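PDB 3E59: L-tyrosine isonitrile synthase, which catalyses formation of the isonitrile group on L-tyrosine, taking the isonitrile carbon from C2 of ribulose 5-phosphate, in the biosynthesis of paerucumarin. Local coordinates for residues Glu155-Arg158 with Ala159-Ala162; Leu93-Leu96 with Cys97-Ile100. All coordinates share one frame; numbering follows the deposited sequence.

Interaction 1 (Glu155-Arg158 with Ala159-Ala162)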
loop_
_atom_site.group_PDB
_atom_site.type_symbol
_atom_site.label_atom_id
_atom_site.label_comp_id
_atom_site.label_asym_id
_atom_site.label_seq_id
_atom_site.Cartn_x
_atom_site.Cartn_y
_atom_site.Cartn_z
ATOM N N GLU A 155 10.491 4.409 -12.782
ATOM C CA GLU A 155 11.125 5.111 -13.906
ATOM C C GLU A 155 11.675 6.482 -13.533
ATOM O O GLU A 155 12.394 7.099 -14.320
ATOM C CB GLU A 155 10.180 5.221 -15.109
ATOM C CG GLU A 155 8.797 5.749 -14.803
ATOM C CD GLU A 155 7.781 4.644 -14.573
ATOM O OE1 GLU A 155 8.103 3.628 -13.908
ATOM O OE2 GLU A 155 6.643 4.801 -15.059
ATOM N N ASP A 156 11.340 6.950 -12.335
ATOM C CA ASP A 156 11.858 8.215 -11.830
ATOM C C ASP A 156 13.219 8.070 -11.159
ATOM O O ASP A 156 13.838 9.071 -10.795
ATOM C CB ASP A 156 10.855 8.858 -10.866
ATOM C CG ASP A 156 9.509 9.127 -11.523
ATOM O OD1 ASP A 156 9.489 9.493 -12.719
ATOM O OD2 ASP A 156 8.470 8.974 -10.844
ATOM N N VAL A 157 13.679 6.830 -10.987
ATOM C CA VAL A 157 14.998 6.572 -10.409
ATOM C C VAL A 157 16.071 7.151 -11.334
ATOM O O VAL A 157 16.308 6.645 -12.444
ATOM C CB VAL A 157 15.249 5.057 -10.110
ATOM C CG1 VAL A 157 16.670 4.826 -9.579
ATOM C CG2 VAL A 157 14.208 4.524 -9.124
ATOM N N ARG A 158 16.695 8.232 -10.862
ATOM C CA ARG A 158 17.700 8.976 -11.624
ATOM C C ARG A 158 18.806 8.065 -12.156
ATOM O O ARG A 158 19.231 8.209 -13.299
ATOM C CB ARG A 158 18.280 10.106 -10.763
ATOM C CG ARG A 158 19.062 11.163 -11.516
ATOM C CD ARG A 158 19.429 12.323 -10.597
ATOM N NE ARG A 158 20.554 13.105 -11.117
ATOM C CZ ARG A 158 21.073 14.177 -10.516
ATOM N NH1 ARG A 158 20.573 14.611 -9.364
ATOM N NH2 ARG A 158 22.097 14.822 -11.066
ATOM N N ALA A 159 19.248 7.120 -11.331
ATOM C CA ALA A 159 20.345 6.219 -11.682
ATOM C C ALA A 159 19.995 5.268 -12.830
ATOM O O ALA A 159 20.888 4.780 -13.523
ATOM C CB ALA A 159 20.794 5.431 -10.457
ATOM N N PHE A 160 18.698 5.020 -13.019
ATOM C CA PHE A 160 18.205 4.107 -14.060
ATOM C C PHE A 160 17.685 4.851 -15.304
ATOM O O PHE A 160 16.944 4.277 -16.109
ATOM C CB PHE A 160 17.058 3.244 -13.514
ATOM C CG PHE A 160 17.409 2.409 -12.302
ATOM C CD1 PHE A 160 18.735 2.108 -11.972
ATOM C CD2 PHE A 160 16.386 1.876 -11.519
ATOM C CE1 PHE A 160 19.028 1.330 -10.860
ATOM C CE2 PHE A 160 16.667 1.089 -10.415
ATOM C CZ PHE A 160 17.988 0.810 -10.082
ATOM N N GLU A 161 18.073 6.120 -15.443
ATOM C CA GLU A 161 17.525 7.049 -16.444
ATOM C C GLU A 161 17.452 6.494 -17.879
ATOM O O GLU A 161 16.386 6.515 -18.501
ATOM C CB GLU A 161 18.324 8.356 -16.424
ATOM C CG GLU A 161 17.462 9.607 -16.479
ATOM C CD GLU A 161 18.227 10.876 -16.112
ATOM O OE1 GLU A 161 17.847 11.538 -15.113
ATOM O OE2 GLU A 161 19.206 11.205 -16.817
ATOM N N ALA A 162 18.583 6.001 -18.386
ATOM C CA ALA A 162 18.674 5.441 -19.743
ATOM C C ALA A 162 17.604 4.387 -20.035
ATOM O O ALA A 162 17.142 4.267 -21.175
ATOM C CB ALA A 162 20.066 4.855 -19.985
#

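Interaction 2 (Leu93-Leu96 with Cys97-Ile100)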
loop_
_atom_site.group_PDB
_atom_site.type_symbol
_atom_site.label_atom_id
_atom_site.label_comp_id
_atom_site.label_asym_id
_atom_site.label_seq_id
_atom_site.Cartn_x
_atom_site.Cartn_y
_atom_site.Cartn_z
ATOM N N LEU A 93 -4.783 10.877 3.075
ATOM C CA LEU A 93 -3.346 10.986 3.272
ATOM C C LEU A 93 -2.935 12.445 3.239
ATOM O O LEU A 93 -2.077 12.882 4.011
ATOM C CB LEU A 93 -2.588 10.200 2.198
ATOM C CG LEU A 93 -2.627 8.665 2.227
ATOM C CD1 LEU A 93 -1.965 8.124 0.980
ATOM C CD2 LEU A 93 -1.954 8.127 3.471
ATOM N N ASN A 94 -3.552 13.194 2.331
ATOM C CA ASN A 94 -3.326 14.621 2.276
ATOM C C ASN A 94 -3.771 15.349 3.548
ATOM O O ASN A 94 -3.079 16.250 4.009
ATOM C CB ASN A 94 -3.968 15.251 1.043
ATOM C CG ASN A 94 -3.443 16.641 0.788
ATOM O OD1 ASN A 94 -2.286 16.804 0.414
ATOM N ND2 ASN A 94 -4.275 17.655 1.023
ATOM N N HIS A 95 -4.915 14.960 4.112
ATOM C CA HIS A 95 -5.431 15.629 5.307
ATOM C C HIS A 95 -4.591 15.290 6.533
ATOM O O HIS A 95 -4.416 16.119 7.410
ATOM C CB HIS A 95 -6.919 15.327 5.551
ATOM C CG HIS A 95 -7.544 16.178 6.617
ATOM N ND1 HIS A 95 -8.090 15.647 7.772
ATOM C CD2 HIS A 95 -7.688 17.524 6.716
ATOM C CE1 HIS A 95 -8.553 16.631 8.527
ATOM N NE2 HIS A 95 -8.327 17.780 7.908
ATOM N N LEU A 96 -4.076 14.067 6.584
ATOM C CA LEU A 96 -3.110 13.668 7.604
ATOM C C LEU A 96 -1.901 14.643 7.655
ATOM O O LEU A 96 -1.467 15.064 8.732
ATOM C CB LEU A 96 -2.663 12.229 7.333
ATOM C CG LEU A 96 -1.745 11.485 8.312
ATOM C CD1 LEU A 96 -2.420 11.186 9.646
ATOM C CD2 LEU A 96 -1.304 10.192 7.678
ATOM N N CYS A 97 -1.380 15.009 6.485
ATOM C CA CYS A 97 -0.255 15.948 6.383
ATOM C C CYS A 97 -0.659 17.336 6.880
ATOM O O CYS A 97 0.131 18.001 7.561
ATOM C CB CYS A 97 0.256 16.030 4.935
ATOM S SG CYS A 97 1.167 14.572 4.343
ATOM N N GLN A 98 -1.891 17.753 6.553
ATOM C CA GLN A 98 -2.439 19.048 6.996
ATOM C C GLN A 98 -2.607 19.105 8.521
ATOM O O GLN A 98 -2.246 20.100 9.161
ATOM C CB GLN A 98 -3.769 19.359 6.281
ATOM C CG GLN A 98 -3.634 19.595 4.759
ATOM C CD GLN A 98 -4.961 19.866 4.056
ATOM O OE1 GLN A 98 -5.967 19.198 4.302
ATOM N NE2 GLN A 98 -4.962 20.846 3.165
ATOM N N ARG A 99 -3.137 18.033 9.109
ATOM C CA ARG A 99 -3.262 17.953 10.581
ATOM C C ARG A 99 -1.914 18.062 11.316
ATOM O O ARG A 99 -1.833 18.701 12.354
ATOM C CB ARG A 99 -4.012 16.689 11.021
ATOM C CG ARG A 99 -5.455 16.641 10.544
ATOM C CD ARG A 99 -6.314 15.697 11.373
ATOM N NE ARG A 99 -7.199 16.430 12.284
ATOM C CZ ARG A 99 -6.949 16.656 13.574
ATOM N NH1 ARG A 99 -5.840 16.203 14.149
ATOM N NH2 ARG A 99 -7.825 17.332 14.295
ATOM N N ILE A 100 -0.873 17.426 10.774
ATOM C CA ILE A 100 0.490 17.565 11.288
ATOM C C ILE A 100 0.955 19.028 11.179
ATOM O O ILE A 100 1.537 19.562 12.122
ATOM C CB ILE A 100 1.492 16.605 10.563
ATOM C CG1 ILE A 100 1.208 15.139 10.941
ATOM C CG2 ILE A 100 2.933 16.975 10.882
ATOM C CD1 ILE A 100 2.001 14.103 10.159
#

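Interaction 1 (Glu155-Arg158 with Ala159-Ala162)
V157 and F160, three residues apart round a turn, lie side by side and point the same way, with the valine set over one face of the phenyl ring. Methyl CG1 makes the approach: it stands 3.8 Å from the centroid of the F160 ring in a CH-pi contact, displaced toward the rim so that its nearest ring atom is F160 CD2, at 3.5 Å. With CG1 of V157 anti to the backbone N (chi1 177°), this methyl projects over the ring while CG2 stays farther from it. The backbone of the same turn is closed by two bonds. F160 N donates to V157 O at 2.9 Å, and one residue on, E161 N donates to R158 O at 3.2 Å; both are i to i+3 bonds, as in 3-10 geometry. R158 and E161 likewise run alongside each other, their guanidinium and carboxylate planes only 6° apart. Their charged ends do not meet, however: R158 NE and E161 OE1 are 5.1 Å apart, and any attraction is probably modest. This turn belongs to the connection between strand 149-151 and helix 167-178. V157 and F160 both rest on L243 of helix 219-247, and F160 also reaches L170 and L173 of helix 167-178.

Interaction 2 (Leu93-Leu96 with Cys97-Ile100)
H95 and R99 are joined by the straightest of four successive i to i+4 backbone bonds, R99 N to H95 O at 2.9 Å with an N-H...O angle of 166°, whereas the first, from C97 N to L93 O, is weak. The same two residues also meet through their side chains. R99 CG lies over one face of the imidazole, 4.0 Å from its centroid in a CH-pi contact, and the guanidinium is turned 69° from the ring, presenting its edge to H95 CE1. R99 CD also lies 3.7 Å from H95 CE1, but past the chi3 bend (105°) the guanidinium leads away from the ring. Q98 approaches the imidazole at its edge instead, with OE1 in the ring plane and 3.4 Å from H95 CD2. Its amide also neighbours that of N94, where Q98 CD and N94 ND2 are 3.8 Å apart; the other end of the asparagine amide, OD1, accepts a hydrogen bond from H148 N. L93, C97 and I100 occupy the buried side, packing on strands 60-64 and 108-112. An amphipathic alpha-helix is the result: helix 84-103 links these two adjacent parallel strands as a beta-alpha-beta crossover, the connection characteristic of alpha/beta folds with a parallel sheet.

In the fold
Interactions 1 and 2 are separate local contacts in one monomer, their centres about 29 Å and nearest atoms about 16 Å apart. The parallel sheet relates them: helix 84-103, which carries interaction 2, packs on strands 60-64 and 108-112, whereas interaction 1 follows 149-151, one of the two edge strands. Interaction 2 is largely buried, with regular alpha-helical bonding, L93, C97 and I100 against the sheet, H95 and R99 exposed, and the buried N94 amide bonded to H148. Interaction 1 lies at the surface, held by two 3-10 bonds and a valine-phenylalanine contact resting on helices 219-247 and 167-178. Each contains a CH-pi contact, made by a valine methyl in 155-162 and an arginine methylene in 93-100.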